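Local coordinates for Tll0287 protein (Thermosynechococcus elongatus, PDB 5B82) that covalently binds heme c in a PAS-like domain and may take part in redox sensing or signalling, although its cellular role is not settled, at residues Q40-R45 and Y131-D136; K76-A79 and Q85-Q88. All blocks are in the same frame, centred on the assembly; numbering follows the deposited sequence. Where two conformers were deposited one is given.

From the N terminus the chain first lays down helix 28-49, whose segment 40-45 is met by strand 128-136 at interaction 1, 86 residues on, which closes the long loop. Nested within that loop, interaction 2 closes a much shorter one, in which segment 76-79 of helix 69-82 meets segment 85-88 just after the turn. The two consecutive helices thus reach the same antiparallel sheet at different strands, 128-136 and the edge strand 85-89, with strand 172-181 lying between these two. The contacts, their centres about 12 Å apart, touch at a probable hydrogen bond from Arg45 NH2 to Gln88 OE1 (2.8 Å), beside the heme that both reach.

Interaction 1: Q40-R45 and Y131-D136; sequences QLDQMR and YFRRID. With HEC (heme c), chain B.
Arg45 holds its CG anti to the backbone N (chi1 -163°) and then bends at chi3 (-46°), which lays the guanidinium over the heme rim next to Ile135. The contact joins helix 28-49 to strand 128-136 of the antiparallel sheet in this PAS-like fold, and the heme edge completes it. The guanidinium is almost parallel to the porphyrin: the meso carbon CHB sits 3.6 Å from its plane, offset toward the rim of the group, and NH1 of Arg45 stands 3.5 Å from HEC C4A. Behind it, the aliphatic CD of Arg45 presses on HEC C2B at 3.4 Å. The side chain also adjoins that of Cys68, an axial ligand of the iron, and NH2 is hydrogen-bonded to Gln88 and Tyr176, which fixes the rotation of the group.

Ile135 crosses the arginine at about a right angle. Its CD1 comes within 3.8 Å of Arg45 NH2 and its CG2 lies 3.6 Å from the heme methyl CMB, giving the porphyrin edge an apolar border.

Farther from the heme the contact is between charged groups. Asp42 OD2 lies over one face of the Arg133 guanidinium, 4.3 Å from NE, where no N-H points at it, so any attraction is probably one of charge alone. Asp42 OD1 is hydrogen-bonded to Tyr176, while Arg133 forms its salt bridge with Glu39.

Within the strand, Arg134 NE gives Asp136 OD1 a nearly straight salt-bridge bond of 2.9 Å (177°), reaching the carboxylate on its syn side and in the guanidinium's own plane.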
ATOM      1  N   GLN A  40      -2.415  -9.312  -6.781  1.00 28.72           N
ATOM      2  CA  GLN A  40      -3.347  -8.775  -7.776  1.00 27.47           C
ATOM      3  C   GLN A  40      -3.673  -7.317  -7.506  1.00 26.85           C
ATOM      4  O   GLN A  40      -3.791  -6.513  -8.442  1.00 30.16           O
ATOM      5  CB  GLN A  40      -4.642  -9.590  -7.797  1.00 34.20           C
ATOM      6  CG  GLN A  40      -4.548 -10.887  -8.569  1.00 36.77           C
ATOM      7  CD  GLN A  40      -5.774 -11.769  -8.382  1.00 42.78           C
ATOM      8  OE1 GLN A  40      -6.618 -11.508  -7.519  1.00 51.47           O
ATOM      9  NE2 GLN A  40      -5.873 -12.824  -9.187  1.00 39.37           N
ATOM     10  N   LEU A  41      -3.827  -6.975  -6.230  0.50 25.80           N
ATOM     11  CA  LEU A  41      -4.031  -5.584  -5.841  0.50 25.54           C
ATOM     12  C   LEU A  41      -2.832  -4.713  -6.259  0.50 22.89           C
ATOM     13  O   LEU A  41      -2.999  -3.593  -6.778  0.50 23.04           O
ATOM     14  CB  LEU A  41      -4.268  -5.497  -4.331  0.50 25.11           C
ATOM     15  CG  LEU A  41      -4.710  -4.151  -3.772  0.50 16.73           C
ATOM     16  CD1 LEU A  41      -6.009  -3.707  -4.436  0.50 19.54           C
ATOM     17  CD2 LEU A  41      -4.873  -4.235  -2.257  0.50 16.48           C
ATOM     18  N   ASP A  42      -1.628  -5.242  -6.054  1.00 21.89           N
ATOM     19  CA  ASP A  42      -0.409  -4.524  -6.401  1.00 23.78           C
ATOM     20  C   ASP A  42      -0.277  -4.313  -7.920  1.00 21.63           C
ATOM     21  O   ASP A  42       0.021  -3.206  -8.400  1.00 22.94           O
ATOM     22  CB  ASP A  42       0.808  -5.270  -5.858  1.00 24.12           C
ATOM     23  CG  ASP A  42       2.046  -4.401  -5.827  1.00 32.03           C
ATOM     24  OD1 ASP A  42       1.972  -3.304  -5.228  1.00 26.24           O
ATOM     25  OD2 ASP A  42       3.079  -4.806  -6.415  1.00 31.61           O
ATOM     26  N   GLN A  43      -0.524  -5.377  -8.672  1.00 27.64           N
ATOM     27  CA  GLN A  43      -0.447  -5.284 -10.123  1.00 33.36           C
ATOM     28  C   GLN A  43      -1.536  -4.355 -10.647  1.00 33.31           C
ATOM     29  O   GLN A  43      -1.364  -3.695 -11.677  1.00 31.08           O
ATOM     30  CB  GLN A  43      -0.533  -6.669 -10.759  1.00 30.75           C
ATOM     31  CG  GLN A  43       0.740  -7.492 -10.576  1.00 30.95           C
ATOM     32  CD  GLN A  43       1.912  -6.971 -11.395  1.00 39.14           C
ATOM     33  OE1 GLN A  43       1.775  -6.693 -12.587  1.00 32.88           O
ATOM     34  NE2 GLN A  43       3.074  -6.840 -10.757  1.00 38.38           N
ATOM     35  N   MET A  44      -2.647  -4.286  -9.923  1.00 28.02           N
ATOM     36  CA  MET A  44      -3.706  -3.352 -10.287  1.00 29.28           C
ATOM     37  C   MET A  44      -3.221  -1.926 -10.144  1.00 27.87           C
ATOM     38  O   MET A  44      -3.378  -1.116 -11.073  1.00 30.69           O
ATOM     39  CB  MET A  44      -4.951  -3.548  -9.426  1.00 27.44           C
ATOM     40  CG  MET A  44      -5.940  -2.381  -9.513  1.00 28.97           C
ATOM     41  SD  MET A  44      -7.357  -2.653  -8.416  1.00 44.83           S
ATOM     42  CE  MET A  44      -7.928  -0.979  -8.188  1.00 70.35           C
ATOM     43  N   ARG A  45      -2.636  -1.598  -8.990  1.00 23.08           N
ATOM     44  CA  ARG A  45      -2.135  -0.228  -8.849  1.00 21.96           C
ATOM     45  C   ARG A  45      -1.117   0.103  -9.936  1.00 25.89           C
ATOM     46  O   ARG A  45      -1.201   1.151 -10.587  1.00 31.14           O
ATOM     47  CB  ARG A  45      -1.504   0.028  -7.482  1.00 21.77           C
ATOM     48  CG  ARG A  45      -1.367   1.528  -7.188  1.00 22.25           C
ATOM     49  CD  ARG A  45      -0.193   1.827  -6.262  1.00 17.63           C
ATOM     50  NE  ARG A  45      -0.171   0.917  -5.120  1.00 20.61           N
ATOM     51  CZ  ARG A  45      -0.896   1.073  -4.020  1.00 21.10           C
ATOM     52  NH1 ARG A  45      -1.708   2.116  -3.896  1.00 24.23           N
ATOM     53  NH2 ARG A  45      -0.804   0.184  -3.039  1.00 17.83           N
ATOM     54  N   TYR A 131       0.147 -11.299   7.051  1.00 17.42           N
ATOM     55  CA  TYR A 131       0.980 -11.286   5.863  1.00 14.95           C
ATOM     56  C   TYR A 131       1.257  -9.846   5.493  1.00 20.53           C
ATOM     57  O   TYR A 131       0.344  -9.009   5.514  1.00 18.77           O
ATOM     58  CB  TYR A 131       0.255 -11.993   4.712  1.00 16.69           C
ATOM     59  CG  TYR A 131       0.960 -11.955   3.354  1.00 19.88           C
ATOM     60  CD1 TYR A 131       2.085 -12.735   3.103  1.00 20.63           C
ATOM     61  CD2 TYR A 131       0.466 -11.179   2.308  1.00 23.80           C
ATOM     62  CE1 TYR A 131       2.712 -12.731   1.855  1.00 18.38           C
ATOM     63  CE2 TYR A 131       1.094 -11.171   1.043  1.00 17.76           C
ATOM     64  CZ  TYR A 131       2.208 -11.952   0.833  1.00 17.93           C
ATOM     65  OH  TYR A 131       2.828 -11.950  -0.413  1.00 21.56           O
ATOM     66  N   PHE A 132       2.520  -9.563   5.172  1.00 16.92           N
ATOM     67  CA  PHE A 132       2.943  -8.231   4.783  1.00 14.65           C
ATOM     68  C   PHE A 132       3.652  -8.334   3.442  1.00 14.72           C
ATOM     69  O   PHE A 132       4.418  -9.254   3.219  1.00 16.63           O
ATOM     70  CB  PHE A 132       3.908  -7.646   5.807  1.00 12.15           C
ATOM     71  CG  PHE A 132       3.329  -7.577   7.209  1.00 16.45           C
ATOM     72  CD1 PHE A 132       2.604  -6.474   7.614  1.00 13.09           C
ATOM     73  CD2 PHE A 132       3.521  -8.619   8.100  1.00 14.44           C
ATOM     74  CE1 PHE A 132       2.051  -6.407   8.912  1.00 15.85           C
ATOM     75  CE2 PHE A 132       2.984  -8.561   9.401  1.00 17.62           C
ATOM     76  CZ  PHE A 132       2.253  -7.456   9.797  1.00 20.94           C
ATOM     77  N   ARG A 133       3.405  -7.369   2.572  1.00 12.61           N
ATOM     78  CA  ARG A 133       4.042  -7.376   1.260  1.00 16.39           C
ATOM     79  C   ARG A 133       4.507  -5.963   0.953  1.00 16.98           C
ATOM     80  O   ARG A 133       3.717  -5.015   0.964  1.00 19.88           O
ATOM     81  CB  ARG A 133       3.079  -7.929   0.200  1.00 16.86           C
ATOM     82  CG  ARG A 133       3.762  -8.362  -1.143  1.00 15.01           C
ATOM     83  CD  ARG A 133       3.747  -7.256  -2.161  1.00 23.24           C
ATOM     84  NE  ARG A 133       4.238  -7.714  -3.470  1.00 28.71           N
ATOM     85  CZ  ARG A 133       5.489  -7.563  -3.894  1.00 32.23           C
ATOM     86  NH1 ARG A 133       6.386  -6.959  -3.115  1.00 29.83           N
ATOM     87  NH2 ARG A 133       5.847  -8.000  -5.102  1.00 24.86           N
ATOM     88  N   ARG A 134       5.801  -5.811   0.700  1.00 18.42           N
ATOM     89  CA  ARG A 134       6.351  -4.478   0.471  1.00 17.76           C
ATOM     90  C   ARG A 134       5.790  -3.813  -0.791  1.00 15.80           C
ATOM     91  O   ARG A 134       5.421  -4.478  -1.762  1.00 18.73           O
ATOM     92  CB  ARG A 134       7.891  -4.506   0.440  1.00 23.42           C
ATOM     93  CG  ARG A 134       8.501  -4.576  -0.946  1.00 22.38           C
ATOM     94  CD  ARG A 134      10.021  -4.834  -0.905  1.00 22.02           C
ATOM     95  NE  ARG A 134      10.828  -3.641  -0.660  1.00 24.79           N
ATOM     96  CZ  ARG A 134      11.802  -3.570   0.245  1.00 23.81           C
ATOM     97  NH1 ARG A 134      12.084  -4.623   1.005  1.00 22.11           N
ATOM     98  NH2 ARG A 134      12.499  -2.448   0.389  1.00 20.55           N
ATOM     99  N   ILE A 135       5.712  -2.490  -0.744  1.00 16.69           N
ATOM    100  CA  ILE A 135       5.369  -1.676  -1.902  1.00 22.51           C
ATOM    101  C   ILE A 135       6.558  -0.767  -2.200  1.00 24.25           C
ATOM    102  O   ILE A 135       6.976   0.017  -1.345  1.00 26.48           O
ATOM    103  CB  ILE A 135       4.149  -0.789  -1.617  1.00 18.26           C
ATOM    104  CG1 ILE A 135       2.931  -1.650  -1.292  1.00 17.39           C
ATOM    105  CG2 ILE A 135       3.842   0.109  -2.818  1.00 17.62           C
ATOM    106  CD1 ILE A 135       1.818  -0.914  -0.574  1.00 17.14           C
ATOM    107  N   ASP A 136       7.106  -0.867  -3.403  1.00 21.10           N
ATOM    108  CA  ASP A 136       8.219  -0.010  -3.772  1.00 22.02           C
ATOM    109  C   ASP A 136       7.754   1.123  -4.680  1.00 24.77           C
ATOM    110  O   ASP A 136       6.661   1.075  -5.241  1.00 27.09           O
ATOM    111  CB  ASP A 136       9.345  -0.815  -4.428  1.00 27.49           C
ATOM    112  CG  ASP A 136      10.085  -1.715  -3.437  1.00 34.63           C
ATOM    113  OD1 ASP A 136      10.190  -1.348  -2.243  1.00 37.17           O
ATOM    114  OD2 ASP A 136      10.570  -2.789  -3.858  1.00 36.41           O
TER
HETATM  115 FE   HEC B 501      -0.476   6.519  -4.571  1.00 24.74          FE
HETATM  116  CHA HEC B 501      -2.087   6.495  -1.582  1.00 22.10           C
HETATM  117  CHB HEC B 501       1.580   3.937  -3.420  1.00 23.23           C
HETATM  118  CHC HEC B 501       1.024   6.301  -7.602  1.00 29.06           C
HETATM  119  CHD HEC B 501      -2.200   9.313  -5.580  1.00 27.45           C
HETATM  120  NA  HEC B 501      -0.243   5.460  -2.805  1.00 23.96           N
HETATM  121  C1A HEC B 501      -1.122   5.534  -1.744  1.00 24.69           C
HETATM  122  C2A HEC B 501      -0.837   4.443  -0.831  1.00 24.16           C
HETATM  123  C3A HEC B 501       0.176   3.744  -1.356  1.00 22.44           C
HETATM  124  C4A HEC B 501       0.572   4.366  -2.593  1.00 24.98           C
HETATM  125  CMA HEC B 501       0.850   2.492  -0.770  1.00 17.22           C
HETATM  126  CAA HEC B 501      -1.586   4.135   0.491  1.00 24.65           C
HETATM  127  CBA HEC B 501      -0.820   4.630   1.717  1.00 21.00           C
HETATM  128  CGA HEC B 501      -1.060   6.102   1.921  1.00 20.63           C
HETATM  129  O1A HEC B 501      -0.087   6.890   1.829  1.00 30.44           O
HETATM  130  O2A HEC B 501      -2.232   6.504   2.144  1.00 24.48           O
HETATM  131  NB  HEC B 501       1.027   5.351  -5.334  1.00 28.16           N
HETATM  132  C1B HEC B 501       1.707   4.314  -4.732  1.00 26.72           C
HETATM  133  C2B HEC B 501       2.573   3.693  -5.714  1.00 26.88           C
HETATM  134  C3B HEC B 501       2.424   4.352  -6.864  1.00 24.58           C
HETATM  135  C4B HEC B 501       1.445   5.399  -6.654  1.00 27.82           C
HETATM  136  CMB HEC B 501       3.538   2.510  -5.442  1.00 17.17           C
HETATM  137  CAB HEC B 501       3.147   4.052  -8.199  1.00 22.04           C
HETATM  138  CBB HEC B 501       2.711   2.675  -8.762  1.00 19.42           C
HETATM  139  NC  HEC B 501      -0.549   7.630  -6.259  1.00 30.66           N
HETATM  140  C1C HEC B 501       0.116   7.325  -7.425  1.00 31.59           C
HETATM  141  C2C HEC B 501      -0.412   8.173  -8.473  1.00 33.41           C
HETATM  142  C3C HEC B 501      -1.201   9.097  -7.895  1.00 31.24           C
HETATM  143  C4C HEC B 501      -1.368   8.713  -6.505  1.00 29.68           C
HETATM  144  CMC HEC B 501       0.228   8.265  -9.878  1.00 26.69           C
HETATM  145  CAC HEC B 501      -1.906  10.300  -8.578  1.00 28.95           C
HETATM  146  CBC HEC B 501      -2.849   9.932  -9.747  1.00 34.48           C
HETATM  147  ND  HEC B 501      -1.860   7.756  -3.709  1.00 27.17           N
HETATM  148  C1D HEC B 501      -2.546   8.773  -4.363  1.00 32.00           C
HETATM  149  C2D HEC B 501      -3.681   9.172  -3.552  1.00 28.75           C
HETATM  150  C3D HEC B 501      -3.620   8.291  -2.311  1.00 28.85           C
HETATM  151  C4D HEC B 501      -2.469   7.449  -2.490  1.00 27.07           C
HETATM  152  CMD HEC B 501      -4.730  10.259  -3.863  1.00 25.18           C
HETATM  153  CAD HEC B 501      -4.596   8.266  -1.115  1.00 24.15           C
HETATM  154  CBD HEC B 501      -5.673   7.263  -1.510  1.00 25.35           C
HETATM  155  CGD HEC B 501      -6.611   6.972  -0.359  1.00 24.03           C
HETATM  156  O1D HEC B 501      -7.322   7.897   0.095  1.00 29.31           O
HETATM  157  O2D HEC B 501      -6.645   5.806   0.090  1.00 26.35           O

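Interaction 2: K76-A79 and Q85-Q88; sequences KEIA and QVRQ. With HEC (heme c), chain B.
Ala79 and Val86 meet where helix 69-82 turns into strand 85-89, a tight helix-turn-strand connection at an edge strand of the antiparallel sheet in this PAS-like fold. The backbones come close here, with Ala79 CA 5.1 Å from Gln85 CA and the methyl of Ala79 set between the helix and the strand's main chain.

The apolar contacts carry the joint. The methyl of Ala79 faces the strand and rests against its main chain, CB lying 3.8 Å from Val86 N, as well as against the valine side chain, 3.9 Å from CG2. Val86 keeps CG1 anti to the backbone N (chi1 180°), leaving CG2 beside that nitrogen and aimed at the helix; this methyl sits 3.8 Å from Ala79 CA. Ile78, a residue earlier on the helix, adds a looser touch from its own branch methyl, its CG2 being 4.2 Å from Val86 CG2. The valine further touches Ala75, one helical turn before Ala79, and Val178, so that its side chain bridges helix 69-82 and the neighbouring strand 172-181.

Polar contacts lie around this apolar joint, and no hydrogen bond links the two segments. Backbone bonds of Gln85 to Thr179 and of Arg87 to Ala177 hold the strand in the sheet. Arg87, whose guanidinium runs off from the helix, forms a salt bridge with Asp105 and hydrogen bonds to the carbonyls of Asn97 and Ala99.

The heme is met by Gln88, the last residue of the segment. Its CG stands beside the backbone N (chi1 -65°) and the extended chain reaches the base of a propionate, where OE1, which accepts a hydrogen bond from Arg45, lies 3.4 Å from HEC CAA and 3.6 Å from the heme methyl CMA.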
ATOM      1  N   LYS A  76     -10.755  -2.893   1.075  1.00 29.57           N
ATOM      2  CA  LYS A  76     -11.924  -3.044   1.947  1.00 30.78           C
ATOM      3  C   LYS A  76     -12.833  -4.180   1.485  1.00 33.06           C
ATOM      4  O   LYS A  76     -13.326  -4.967   2.307  1.00 37.94           O
ATOM      5  CB  LYS A  76     -12.713  -1.743   2.062  1.00 30.04           C
ATOM      6  CG  LYS A  76     -12.009  -0.683   2.881  1.00 32.79           C
ATOM      7  CD  LYS A  76     -12.859   0.571   3.016  1.00 43.19           C
ATOM      8  CE  LYS A  76     -12.047   1.700   3.628  1.00 47.02           C
ATOM      9  NZ  LYS A  76     -12.863   2.931   3.817  1.00 54.48           N
ATOM     10  N   GLU A  77     -13.036  -4.273   0.173  1.00 33.46           N
ATOM     11  CA  GLU A  77     -13.870  -5.338  -0.389  1.00 32.96           C
ATOM     12  C   GLU A  77     -13.331  -6.742  -0.104  1.00 32.04           C
ATOM     13  O   GLU A  77     -14.086  -7.651   0.230  1.00 34.86           O
ATOM     14  CB  GLU A  77     -14.057  -5.141  -1.895  1.00 39.53           C
ATOM     15  CG  GLU A  77     -14.815  -3.873  -2.249  1.00 44.77           C
ATOM     16  CD  GLU A  77     -14.997  -3.693  -3.744  1.00 53.01           C
ATOM     17  OE1 GLU A  77     -14.279  -4.367  -4.517  1.00 54.01           O
ATOM     18  OE2 GLU A  77     -15.862  -2.879  -4.140  1.00 54.17           O
ATOM     19  N   ILE A  78     -12.023  -6.907  -0.233  1.00 28.72           N
ATOM     20  CA  ILE A  78     -11.361  -8.178   0.032  1.00 25.99           C
ATOM     21  C   ILE A  78     -11.475  -8.540   1.517  1.00 26.87           C
ATOM     22  O   ILE A  78     -11.825  -9.678   1.879  1.00 30.02           O
ATOM     23  CB  ILE A  78      -9.885  -8.091  -0.416  1.00 29.69           C
ATOM     24  CG1 ILE A  78      -9.821  -7.862  -1.932  1.00 27.06           C
ATOM     25  CG2 ILE A  78      -9.109  -9.332  -0.035  1.00 31.34           C
ATOM     26  CD1 ILE A  78      -8.423  -7.622  -2.485  1.00 26.01           C
ATOM     27  N   ALA A  79     -11.193  -7.551   2.365  1.00 26.30           N
ATOM     28  CA  ALA A  79     -11.300  -7.707   3.808  1.00 29.42           C
ATOM     29  C   ALA A  79     -12.687  -8.208   4.179  1.00 28.16           C
ATOM     30  O   ALA A  79     -12.816  -9.179   4.925  1.00 31.08           O
ATOM     31  CB  ALA A  79     -11.028  -6.391   4.504  1.00 22.47           C
ATOM     32  N   GLN A  85      -8.605  -8.753   7.857  1.00 26.40           N
ATOM     33  CA  GLN A  85      -8.320  -7.327   7.902  1.00 23.12           C
ATOM     34  C   GLN A  85      -7.297  -7.096   6.803  1.00 20.92           C
ATOM     35  O   GLN A  85      -6.329  -7.837   6.714  1.00 20.93           O
ATOM     36  CB  GLN A  85      -7.725  -6.943   9.249  1.00 22.88           C
ATOM     37  CG  GLN A  85      -8.714  -7.088  10.397  1.00 36.43           C
ATOM     38  CD  GLN A  85      -8.045  -7.509  11.675  1.00 48.14           C
ATOM     39  OE1 GLN A  85      -7.130  -6.841  12.164  1.00 54.29           O
ATOM     40  NE2 GLN A  85      -8.482  -8.636  12.223  1.00 53.95           N
ATOM     41  N   VAL A  86      -7.522  -6.090   5.962  1.00 19.12           N
ATOM     42  CA  VAL A  86      -6.596  -5.764   4.868  1.00 21.33           C
ATOM     43  C   VAL A  86      -6.404  -4.267   4.864  1.00 22.78           C
ATOM     44  O   VAL A  86      -7.382  -3.521   4.885  1.00 27.11           O
ATOM     45  CB  VAL A  86      -7.156  -6.185   3.491  1.00 20.60           C
ATOM     46  CG1 VAL A  86      -6.158  -5.820   2.360  1.00 19.37           C
ATOM     47  CG2 VAL A  86      -7.483  -7.664   3.488  1.00 20.71           C
ATOM     48  N   ARG A  87      -5.155  -3.822   4.844  1.00 21.82           N
ATOM     49  CA  ARG A  87      -4.869  -2.400   4.974  1.00 22.66           C
ATOM     50  C   ARG A  87      -3.490  -2.035   4.427  1.00 18.60           C
ATOM     51  O   ARG A  87      -2.503  -2.742   4.662  1.00 18.78           O
ATOM     52  CB  ARG A  87      -4.931  -2.001   6.446  1.00 24.84           C
ATOM     53  CG  ARG A  87      -4.904  -0.505   6.692  1.00 27.97           C
ATOM     54  CD  ARG A  87      -5.214  -0.208   8.161  1.00 34.76           C
ATOM     55  NE  ARG A  87      -4.107  -0.562   9.047  1.00 32.36           N
ATOM     56  CZ  ARG A  87      -3.208   0.304   9.502  1.00 28.49           C
ATOM     57  NH1 ARG A  87      -3.280   1.588   9.155  1.00 28.75           N
ATOM     58  NH2 ARG A  87      -2.240  -0.106  10.304  1.00 26.23           N
ATOM     59  N   GLN A  88      -3.423  -0.917   3.714  1.00 21.14           N
ATOM     60  CA  GLN A  88      -2.136  -0.360   3.322  1.00 24.36           C
ATOM     61  C   GLN A  88      -1.576   0.396   4.508  1.00 24.45           C
ATOM     62  O   GLN A  88      -2.314   1.051   5.248  1.00 21.36           O
ATOM     63  CB  GLN A  88      -2.296   0.587   2.142  1.00 21.93           C
ATOM     64  CG  GLN A  88      -2.754  -0.100   0.874  1.00 22.17           C
ATOM     65  CD  GLN A  88      -3.223   0.891  -0.172  1.00 22.14           C
ATOM     66  OE1 GLN A  88      -2.484   1.230  -1.098  1.00 22.21           O
ATOM     67  NE2 GLN A  88      -4.453   1.374  -0.022  1.00 24.09           N
TER
HETATM   68 FE   HEC B 501      -0.476   6.519  -4.571  1.00 24.74          FE
HETATM   69  CHA HEC B 501      -2.087   6.495  -1.582  1.00 22.10           C
HETATM   70  CHB HEC B 501       1.580   3.937  -3.420  1.00 23.23           C
HETATM   71  CHC HEC B 501       1.024   6.301  -7.602  1.00 29.06           C
HETATM   72  CHD HEC B 501      -2.200   9.313  -5.580  1.00 27.45           C
HETATM   73  NA  HEC B 501      -0.243   5.460  -2.805  1.00 23.96           N
HETATM   74  C1A HEC B 501      -1.122   5.534  -1.744  1.00 24.69           C
HETATM   75  C2A HEC B 501      -0.837   4.443  -0.831  1.00 24.16           C
HETATM   76  C3A HEC B 501       0.176   3.744  -1.356  1.00 22.44           C
HETATM   77  C4A HEC B 501       0.572   4.366  -2.593  1.00 24.98           C
HETATM   78  CMA HEC B 501       0.850   2.492  -0.770  1.00 17.22           C
HETATM   79  CAA HEC B 501      -1.586   4.135   0.491  1.00 24.65           C
HETATM   80  CBA HEC B 501      -0.820   4.630   1.717  1.00 21.00           C
HETATM   81  CGA HEC B 501      -1.060   6.102   1.921  1.00 20.63           C
HETATM   82  O1A HEC B 501      -0.087   6.890   1.829  1.00 30.44           O
HETATM   83  O2A HEC B 501      -2.232   6.504   2.144  1.00 24.48           O
HETATM   84  NB  HEC B 501       1.027   5.351  -5.334  1.00 28.16           N
HETATM   85  C1B HEC B 501       1.707   4.314  -4.732  1.00 26.72           C
HETATM   86  C2B HEC B 501       2.573   3.693  -5.714  1.00 26.88           C
HETATM   87  C3B HEC B 501       2.424   4.352  -6.864  1.00 24.58           C
HETATM   88  C4B HEC B 501       1.445   5.399  -6.654  1.00 27.82           C
HETATM   89  CMB HEC B 501       3.538   2.510  -5.442  1.00 17.17           C
HETATM   90  CAB HEC B 501       3.147   4.052  -8.199  1.00 22.04           C
HETATM   91  CBB HEC B 501       2.711   2.675  -8.762  1.00 19.42           C
HETATM   92  NC  HEC B 501      -0.549   7.630  -6.259  1.00 30.66           N
HETATM   93  C1C HEC B 501       0.116   7.325  -7.425  1.00 31.59           C
HETATM   94  C2C HEC B 501      -0.412   8.173  -8.473  1.00 33.41           C
HETATM   95  C3C HEC B 501      -1.201   9.097  -7.895  1.00 31.24           C
HETATM   96  C4C HEC B 501      -1.368   8.713  -6.505  1.00 29.68           C
HETATM   97  CMC HEC B 501       0.228   8.265  -9.878  1.00 26.69           C
HETATM   98  CAC HEC B 501      -1.906  10.300  -8.578  1.00 28.95           C
HETATM   99  CBC HEC B 501      -2.849   9.932  -9.747  1.00 34.48           C
HETATM  100  ND  HEC B 501      -1.860   7.756  -3.709  1.00 27.17           N
HETATM  101  C1D HEC B 501      -2.546   8.773  -4.363  1.00 32.00           C
HETATM  102  C2D HEC B 501      -3.681   9.172  -3.552  1.00 28.75           C
HETATM  103  C3D HEC B 501      -3.620   8.291  -2.311  1.00 28.85           C
HETATM  104  C4D HEC B 501      -2.469   7.449  -2.490  1.00 27.07           C
HETATM  105  CMD HEC B 501      -4.730  10.259  -3.863  1.00 25.18           C
HETATM  106  CAD HEC B 501      -4.596   8.266  -1.115  1.00 24.15           C
HETATM  107  CBD HEC B 501      -5.673   7.263  -1.510  1.00 25.35           C
HETATM  108  CGD HEC B 501      -6.611   6.972  -0.359  1.00 24.03           C
HETATM  109  O1D HEC B 501      -7.322   7.897   0.095  1.00 29.31           O
HETATM  110  O2D HEC B 501      -6.645   5.806   0.090  1.00 26.35           O